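Local coordinates for bifunctional dTDP-4-dehydrorhamnose 3,5-epimerase/dTDP-4-dehydrorhamnose reductase (Arabidopsis thaliana, PDB 4QQR), which epimerises dTDP-4-keto-6-deoxy-glucose at C3' and C5' and then reduces the 4-keto product with NADPH, yielding dTDP-beta-L-rhamnose, at residues C162-R167 with Y219-P224; V190-N195 with S228-L233. One frame throughout, in Å; residues are numbered along the deposited sequence.

Contact 1: residues C162-R167 with Y219-P224; sequences CTLRVR and YNFTNP
Leu-164 lays its branch carbon on the ring of Phe-221: CG stands 3.8 Å from the ring centroid and 15° off the ring normal, a CH-pi contact over one face. Phe-221 has CG anti to its own backbone N (chi1 -151°), which swings the ring back along the strand and turns one face to the leucine, while Val-166 CG2 meets the rim of the same ring at CD2, 3.9 Å away. On the same side of the sheet as Leu-164, Tyr-219 carries its ring past Cys-162, whose SG comes obliquely to within 3.8 Å of Tyr-219 CD1 in a sulfur-aromatic contact. On the other side, Arg-165 and Asn-220 make a polar pair. Arg-165 runs extended from CG to NE and brings NH1 to Asn-220 OD1 at 2.9 Å; the guanidinium and amide planes are turned 43° apart, and the bond is bent. Arg-165 is gripped further by a salt bridge to Glu-152 and by the carbonyls of Lys-132 and Glu-133, whereas Asn-220 turns its ND2 to the carbonyls of Phe-131 and Asp-268. Between these two layers the backbones pair in parallel register. Tyr-219 N gives a nearly straight bond to Thr-163 O (2.8 Å), and Arg-165 N returns one to Tyr-219 O (2.9 Å). The next, from Phe-221 N to Arg-165 O, is more bent. Farther along, Thr-222 CG2 packs against Arg-167 CB. The pair forms one margin of the six-stranded parallel Rossmann sheet, with strand 107-113 flanking 161-166 on its other side; Leu-164 touches Tyr-111 of that strand, which by similarity probably binds NADPH. Helix 200-212 covers Tyr-219 and Phe-221 through Met-210, and helix 143-155 packs on Thr-163 across the opposite face.

Contact 2: residues V190-N195 with S228-L233; sequences VVDIPN and SHNEIL
His-229 turns its ring edge to the loop and accepts a hydrogen bond from Ile-193 N at ND1, 2.9 Å long and 163° at the hydrogen, with the donor close to the ring plane. This acceptor role suggests that ND1 carries no proton here. The imidazole lies in the tight part of the contact: Val-190 CG2 crosses obliquely to within 3.6 Å of His-229 CD2, Ile-193 CB lies 4.0 Å from His-229 CE1, and Ile-184 of helix 180-186 touches the His-229 side chain as well. Val-190 puts its other methyl, CG1, against Leu-233 CD2 at 3.7 Å, one turn further along the helix. An alanine in place of His-229 would probably leave Ile-193 N without its acceptor and open a gap beside Val-190.

Toward solvent the packing gives way to polar contacts around Asp-192. With its CG anti to the backbone N (chi1 -164°), the aspartate reaches back to the helix start, where OD1 accepts from Asn-230 N at 3.1 Å on its anti side. Its carboxylate lies stacked on the Asn-230 amide, the planes 24° apart, while Asn-230 OD1 takes its own bond from Trp-246. Ser-228 OG also lies near Asp-192 OD1, in a weak bond at most. At the helix start itself, Glu-231 N bonds to Ser-228 OG and Ser-228 N to Glu-231 OE2 (2.8 Å). These reciprocal bonds make a capping box at the N terminus of helix 229-239, supplemented from the loop by Asp-192.

How the contacts relate
After the first four strands of the sheet, the chain lays down strand 161-166, half of contact 1, then passes helix 180-186 and strand 189-190 into the loop 190-195 of contact 2. Helix 200-212 follows, and strand 217-220 returns beside 161-166, closing contact 1. A few residues later helix 229-239 begins and closes contact 2 on the earlier loop. The segments therefore alternate, and the two closures cross instead of nesting. Contact 1 belongs to the Rossmann sheet near the chain centre; contact 2, about 20 Å away between centres, fixes a peripheral loop to a helix start. The side chains of Arg-167 and Asn-195 come together between them, at a separation too short to be trusted as a hydrogen bond.

Contact 1: residues C162-R167 with Y219-P224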
ATOM      1  N   CYS A 162      -0.599  16.959  -1.676  1.00 43.17           N
ATOM      2  CA  CYS A 162       0.575  17.394  -2.415  1.00 42.94           C
ATOM      3  C   CYS A 162       1.818  16.653  -1.901  1.00 44.50           C
ATOM      4  O   CYS A 162       2.417  17.031  -0.894  1.00 42.94           O
ATOM      5  CB  CYS A 162       0.748  18.906  -2.302  1.00 40.52           C
ATOM      6  SG  CYS A 162       2.168  19.557  -3.227  1.00 44.69           S
ATOM      7  N   THR A 163       2.176  15.580  -2.607  1.00 44.82           N
ATOM      8  CA  THR A 163       3.346  14.772  -2.289  1.00 40.87           C
ATOM      9  C   THR A 163       4.655  15.400  -2.775  1.00 40.55           C
ATOM     10  O   THR A 163       4.808  15.747  -3.951  1.00 37.92           O
ATOM     11  CB  THR A 163       3.195  13.376  -2.869  1.00 37.50           C
ATOM     12  OG1 THR A 163       2.145  12.720  -2.172  1.00 40.16           O
ATOM     13  CG2 THR A 163       4.476  12.564  -2.711  1.00 39.51           C
ATOM     14  N   LEU A 164       5.584  15.542  -1.835  1.00 38.92           N
ATOM     15  CA  LEU A 164       6.889  16.148  -2.076  1.00 41.56           C
ATOM     16  C   LEU A 164       8.003  15.095  -1.953  1.00 43.68           C
ATOM     17  O   LEU A 164       8.167  14.467  -0.892  1.00 38.80           O
ATOM     18  CB  LEU A 164       7.127  17.310  -1.096  1.00 36.38           C
ATOM     19  CG  LEU A 164       6.578  18.711  -1.426  1.00 35.73           C
ATOM     20  CD1 LEU A 164       5.385  18.638  -2.313  1.00 37.79           C
ATOM     21  CD2 LEU A 164       6.210  19.491  -0.173  1.00 33.13           C
ATOM     22  N   ARG A 165       8.759  14.895  -3.037  1.00 40.11           N
ATOM     23  CA  ARG A 165       9.868  13.945  -3.015  1.00 37.90           C
ATOM     24  C   ARG A 165      11.147  14.617  -2.519  1.00 42.17           C
ATOM     25  O   ARG A 165      11.862  15.277  -3.288  1.00 45.07           O
ATOM     26  CB  ARG A 165      10.086  13.323  -4.393  1.00 37.39           C
ATOM     27  CG  ARG A 165       8.863  12.614  -4.977  1.00 39.83           C
ATOM     28  CD  ARG A 165       9.264  11.814  -6.209  1.00 42.11           C
ATOM     29  NE  ARG A 165       8.179  11.042  -6.811  1.00 39.30           N
ATOM     30  CZ  ARG A 165       8.004  10.894  -8.123  1.00 41.87           C
ATOM     31  NH1 ARG A 165       8.832  11.481  -8.976  1.00 42.41           N
ATOM     32  NH2 ARG A 165       6.993  10.163  -8.582  1.00 39.93           N
ATOM     33  N   VAL A 166      11.421  14.452  -1.227  1.00 41.13           N
ATOM     34  CA  VAL A 166      12.632  14.972  -0.591  1.00 37.54           C
ATOM     35  C   VAL A 166      13.717  13.907  -0.682  1.00 39.83           C
ATOM     36  O   VAL A 166      13.441  12.728  -0.459  1.00 45.12           O
ATOM     37  CB  VAL A 166      12.357  15.342   0.894  1.00 38.90           C
ATOM     38  CG1 VAL A 166      13.651  15.468   1.703  1.00 39.32           C
ATOM     39  CG2 VAL A 166      11.526  16.608   0.984  1.00 35.47           C
ATOM     40  N   ARG A 167      14.933  14.316  -1.049  1.00 41.74           N
ATOM     41  CA  ARG A 167      16.093  13.413  -1.089  1.00 40.28           C
ATOM     42  C   ARG A 167      17.224  14.004  -0.256  1.00 39.56           C
ATOM     43  O   ARG A 167      17.406  15.225  -0.238  1.00 37.27           O
ATOM     44  CB  ARG A 167      16.609  13.208  -2.518  1.00 39.09           C
ATOM     45  CG  ARG A 167      15.705  12.447  -3.480  1.00 38.78           C
ATOM     46  CD  ARG A 167      16.339  11.143  -3.950  1.00 35.47           C
ATOM     47  NE  ARG A 167      17.670  11.343  -4.489  1.00 39.35           N
ATOM     48  CZ  ARG A 167      18.593  10.391  -4.580  1.00 39.80           C
ATOM     49  NH1 ARG A 167      18.342   9.162  -4.176  1.00 40.09           N
ATOM     50  NH2 ARG A 167      19.774  10.677  -5.077  1.00 42.60           N
ATOM     51  N   TYR A 219       5.331  16.549  -6.602  1.00 40.00           N
ATOM     52  CA  TYR A 219       6.450  17.400  -7.001  1.00 40.20           C
ATOM     53  C   TYR A 219       7.761  16.780  -6.555  1.00 41.51           C
ATOM     54  O   TYR A 219       7.931  16.453  -5.375  1.00 42.03           O
ATOM     55  CB  TYR A 219       6.356  18.804  -6.403  1.00 37.54           C
ATOM     56  CG  TYR A 219       5.260  19.668  -6.962  1.00 38.94           C
ATOM     57  CD1 TYR A 219       3.940  19.483  -6.561  1.00 41.46           C
ATOM     58  CD2 TYR A 219       5.534  20.683  -7.875  1.00 38.19           C
ATOM     59  CE1 TYR A 219       2.914  20.275  -7.056  1.00 39.81           C
ATOM     60  CE2 TYR A 219       4.511  21.482  -8.382  1.00 38.61           C
ATOM     61  CZ  TYR A 219       3.198  21.268  -7.962  1.00 40.21           C
ATOM     62  OH  TYR A 219       2.148  22.032  -8.427  1.00 40.94           O
ATOM     63  N   ASN A 220       8.670  16.600  -7.510  1.00 41.11           N
ATOM     64  CA  ASN A 220      10.075  16.382  -7.215  1.00 38.14           C
ATOM     65  C   ASN A 220      10.506  17.593  -6.399  1.00 36.32           C
ATOM     66  O   ASN A 220      10.238  18.730  -6.786  1.00 37.35           O
ATOM     67  CB  ASN A 220      10.898  16.272  -8.513  1.00 40.05           C
ATOM     68  CG  ASN A 220      10.767  14.903  -9.206  1.00 40.11           C
ATOM     69  OD1 ASN A 220      10.370  13.899  -8.603  1.00 38.79           O
ATOM     70  ND2 ASN A 220      11.129  14.868 -10.476  1.00 39.94           N
ATOM     71  N   PHE A 221      11.143  17.354  -5.257  1.00 37.09           N
ATOM     72  CA  PHE A 221      11.366  18.416  -4.268  1.00 38.80           C
ATOM     73  C   PHE A 221      12.833  18.454  -3.823  1.00 38.91           C
ATOM     74  O   PHE A 221      13.150  18.503  -2.635  1.00 38.50           O
ATOM     75  CB  PHE A 221      10.409  18.251  -3.062  1.00 40.47           C
ATOM     76  CG  PHE A 221      10.058  19.550  -2.379  1.00 37.97           C
ATOM     77  CD1 PHE A 221       9.394  20.547  -3.066  1.00 39.00           C
ATOM     78  CD2 PHE A 221      10.402  19.777  -1.062  1.00 39.20           C
ATOM     79  CE1 PHE A 221       9.077  21.739  -2.461  1.00 36.92           C
ATOM     80  CE2 PHE A 221      10.083  20.975  -0.454  1.00 41.06           C
ATOM     81  CZ  PHE A 221       9.418  21.952  -1.164  1.00 38.64           C
ATOM     82  N   THR A 222      13.723  18.416  -4.806  1.00 39.21           N
ATOM     83  CA  THR A 222      15.146  18.535  -4.583  1.00 35.18           C
ATOM     84  C   THR A 222      15.526  19.743  -5.400  1.00 35.41           C
ATOM     85  O   THR A 222      14.765  20.151  -6.266  1.00 31.53           O
ATOM     86  CB  THR A 222      15.887  17.301  -5.088  1.00 35.85           C
ATOM     87  OG1 THR A 222      15.353  16.904  -6.357  1.00 39.27           O
ATOM     88  CG2 THR A 222      15.697  16.162  -4.132  1.00 36.80           C
ATOM     89  N   ASN A 223      16.674  20.338  -5.096  1.00 39.09           N
ATOM     90  CA  ASN A 223      17.175  21.468  -5.869  1.00 39.25           C
ATOM     91  C   ASN A 223      17.573  20.986  -7.241  1.00 36.91           C
ATOM     92  O   ASN A 223      17.942  19.822  -7.399  1.00 40.05           O
ATOM     93  CB  ASN A 223      18.382  22.103  -5.183  1.00 38.85           C
ATOM     94  CG  ASN A 223      18.017  22.777  -3.895  1.00 39.37           C
ATOM     95  OD1 ASN A 223      17.798  22.114  -2.888  1.00 43.89           O
ATOM     96  ND2 ASN A 223      17.943  24.102  -3.913  1.00 40.19           N
ATOM     97  N   PRO A 224      17.465  21.863  -8.247  1.00 39.15           N
ATOM     98  CA  PRO A 224      17.914  21.522  -9.605  1.00 39.11           C
ATOM     99  C   PRO A 224      19.383  21.103  -9.627  1.00 38.47           C
ATOM    100  O   PRO A 224      20.165  21.615  -8.837  1.00 41.23           O
ATOM    101  CB  PRO A 224      17.696  22.824 -10.375  1.00 36.03           C
ATOM    102  CG  PRO A 224      16.544  23.478  -9.683  1.00 37.02           C
ATOM    103  CD  PRO A 224      16.664  23.103  -8.221  1.00 40.04           C
TER

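Contact 2: residues V190-N195 with S228-L233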
ATOM      1  N   VAL A 190      33.809   7.257   1.482  1.00 73.44           N
ATOM      2  CA  VAL A 190      32.524   7.678   0.945  1.00 64.55           C
ATOM      3  C   VAL A 190      32.458   7.292  -0.534  1.00 63.33           C
ATOM      4  O   VAL A 190      33.481   7.022  -1.159  1.00 64.85           O
ATOM      5  CB  VAL A 190      32.285   9.189   1.175  1.00 62.36           C
ATOM      6  CG1 VAL A 190      33.179  10.018   0.273  1.00 62.51           C
ATOM      7  CG2 VAL A 190      30.819   9.539   0.979  1.00 61.53           C
ATOM      8  N   VAL A 191      31.255   7.260  -1.090  1.00 62.57           N
ATOM      9  CA  VAL A 191      31.027   6.543  -2.341  1.00 61.40           C
ATOM     10  C   VAL A 191      31.236   7.362  -3.607  1.00 58.87           C
ATOM     11  O   VAL A 191      31.472   6.797  -4.687  1.00 58.51           O
ATOM     12  CB  VAL A 191      29.604   5.993  -2.381  1.00 59.73           C
ATOM     13  CG1 VAL A 191      29.559   4.695  -3.190  1.00 62.24           C
ATOM     14  CG2 VAL A 191      29.083   5.794  -0.956  1.00 64.43           C
ATOM     15  N   ASP A 192      31.109   8.682  -3.464  1.00 53.61           N
ATOM     16  CA  ASP A 192      31.117   9.632  -4.585  1.00 48.78           C
ATOM     17  C   ASP A 192      30.191   9.356  -5.777  1.00 47.70           C
ATOM     18  O   ASP A 192      30.660   8.979  -6.852  1.00 47.93           O
ATOM     19  CB  ASP A 192      32.524   9.832  -5.110  1.00 46.57           C
ATOM     20  CG  ASP A 192      32.631  11.054  -5.987  1.00 49.25           C
ATOM     21  OD1 ASP A 192      32.177  12.141  -5.552  1.00 44.52           O
ATOM     22  OD2 ASP A 192      33.157  10.917  -7.112  1.00 49.23           O
ATOM     23  N   ILE A 193      28.891   9.581  -5.596  1.00 45.62           N
ATOM     24  CA  ILE A 193      27.923   9.495  -6.690  1.00 46.92           C
ATOM     25  C   ILE A 193      27.150  10.808  -6.774  1.00 47.07           C
ATOM     26  O   ILE A 193      26.614  11.277  -5.765  1.00 45.42           O
ATOM     27  CB  ILE A 193      26.880   8.361  -6.457  1.00 51.68           C
ATOM     28  CG1 ILE A 193      27.527   7.088  -5.886  1.00 51.99           C
ATOM     29  CG2 ILE A 193      26.080   8.070  -7.728  1.00 43.39           C
ATOM     30  CD1 ILE A 193      27.816   6.021  -6.927  1.00 56.38           C
ATOM     31  N   PRO A 194      27.079  11.407  -7.975  1.00 47.66           N
ATOM     32  CA  PRO A 194      26.223  12.583  -8.189  1.00 44.68           C
ATOM     33  C   PRO A 194      24.783  12.231  -7.815  1.00 43.37           C
ATOM     34  O   PRO A 194      24.264  11.204  -8.285  1.00 38.94           O
ATOM     35  CB  PRO A 194      26.289  12.808  -9.707  1.00 42.83           C
ATOM     36  CG  PRO A 194      27.371  11.965 -10.204  1.00 46.41           C
ATOM     37  CD  PRO A 194      27.642  10.879  -9.228  1.00 45.10           C
ATOM     38  N   ASN A 195      24.148  13.055  -6.988  1.00 42.71           N
ATOM     39  CA  ASN A 195      22.761  12.815  -6.585  1.00 39.64           C
ATOM     40  C   ASN A 195      21.950  14.106  -6.539  1.00 40.74           C
ATOM     41  O   ASN A 195      22.510  15.182  -6.335  1.00 44.02           O
ATOM     42  CB  ASN A 195      22.711  12.118  -5.219  1.00 38.59           C
ATOM     43  CG  ASN A 195      22.807  10.585  -5.322  1.00 42.90           C
ATOM     44  OD1 ASN A 195      21.821   9.906  -5.589  1.00 39.91           O
ATOM     45  ND2 ASN A 195      23.998  10.049  -5.098  1.00 44.23           N
ATOM     46  N   SER A 228      27.992  15.365  -6.186  1.00 45.19           N
ATOM     47  CA  SER A 228      28.572  14.137  -5.666  1.00 47.35           C
ATOM     48  C   SER A 228      28.979  14.383  -4.223  1.00 45.05           C
ATOM     49  O   SER A 228      28.988  15.539  -3.757  1.00 41.03           O
ATOM     50  CB  SER A 228      29.781  13.722  -6.485  1.00 47.46           C
ATOM     51  OG  SER A 228      30.863  14.602  -6.241  1.00 49.45           O
ATOM     52  N   HIS A 229      29.301  13.297  -3.519  1.00 46.02           N
ATOM     53  CA  HIS A 229      29.758  13.375  -2.125  1.00 46.68           C
ATOM     54  C   HIS A 229      31.044  14.159  -2.025  1.00 42.87           C
ATOM     55  O   HIS A 229      31.255  14.896  -1.060  1.00 43.48           O
ATOM     56  CB  HIS A 229      29.988  11.980  -1.552  1.00 49.77           C
ATOM     57  CG  HIS A 229      28.815  11.070  -1.699  1.00 47.90           C
ATOM     58  ND1 HIS A 229      28.447  10.526  -2.914  1.00 49.77           N
ATOM     59  CD2 HIS A 229      27.914  10.614  -0.801  1.00 48.50           C
ATOM     60  CE1 HIS A 229      27.381   9.771  -2.751  1.00 49.63           C
ATOM     61  NE2 HIS A 229      27.033   9.806  -1.474  1.00 50.18           N
ATOM     62  N   ASN A 230      31.893  13.999  -3.038  1.00 43.03           N
ATOM     63  CA  ASN A 230      33.177  14.683  -3.084  1.00 42.88           C
ATOM     64  C   ASN A 230      33.050  16.182  -3.259  1.00 45.41           C
ATOM     65  O   ASN A 230      33.724  16.950  -2.563  1.00 45.90           O
ATOM     66  CB  ASN A 230      34.070  14.097  -4.176  1.00 41.56           C
ATOM     67  CG  ASN A 230      34.754  12.802  -3.747  1.00 44.45           C
ATOM     68  OD1 ASN A 230      34.811  12.472  -2.572  1.00 44.32           O
ATOM     69  ND2 ASN A 230      35.292  12.078  -4.706  1.00 47.30           N
ATOM     70  N   GLU A 231      32.184  16.606  -4.181  1.00 44.94           N
ATOM     71  CA  GLU A 231      32.016  18.029  -4.447  1.00 42.79           C
ATOM     72  C   GLU A 231      31.583  18.701  -3.167  1.00 44.48           C
ATOM     73  O   GLU A 231      31.922  19.862  -2.919  1.00 47.69           O
ATOM     74  CB  GLU A 231      31.009  18.279  -5.572  1.00 42.26           C
ATOM     75  CG  GLU A 231      31.470  17.711  -6.907  1.00 46.35           C
ATOM     76  CD  GLU A 231      30.428  17.791  -8.016  1.00 50.39           C
ATOM     77  OE1 GLU A 231      30.724  18.439  -9.048  1.00 55.90           O
ATOM     78  OE2 GLU A 231      29.334  17.183  -7.880  1.00 47.68           O
ATOM     79  N   ILE A 232      30.871  17.938  -2.339  1.00 40.56           N
ATOM     80  CA  ILE A 232      30.382  18.419  -1.061  1.00 40.82           C
ATOM     81  C   ILE A 232      31.498  18.502  -0.027  1.00 44.78           C
ATOM     82  O   ILE A 232      31.700  19.548   0.589  1.00 42.71           O
ATOM     83  CB  ILE A 232      29.250  17.523  -0.544  1.00 43.68           C
ATOM     84  CG1 ILE A 232      27.978  17.762  -1.370  1.00 42.75           C
ATOM     85  CG2 ILE A 232      28.994  17.771   0.948  1.00 38.43           C
ATOM     86  CD1 ILE A 232      26.812  16.828  -1.012  1.00 42.68           C
ATOM     87  N   LEU A 233      32.220  17.397   0.150  1.00 45.09           N
ATOM     88  CA  LEU A 233      33.337  17.342   1.098  1.00 47.16           C
ATOM     89  C   LEU A 233      34.375  18.427   0.818  1.00 48.54           C
ATOM     90  O   LEU A 233      34.943  19.002   1.750  1.00 48.02           O
ATOM     91  CB  LEU A 233      33.991  15.945   1.112  1.00 46.35           C
ATOM     92  CG  LEU A 233      33.588  14.887   2.165  1.00 51.08           C
ATOM     93  CD1 LEU A 233      32.279  15.210   2.863  1.00 48.17           C
ATOM     94  CD2 LEU A 233      33.525  13.477   1.584  1.00 48.54           C
TER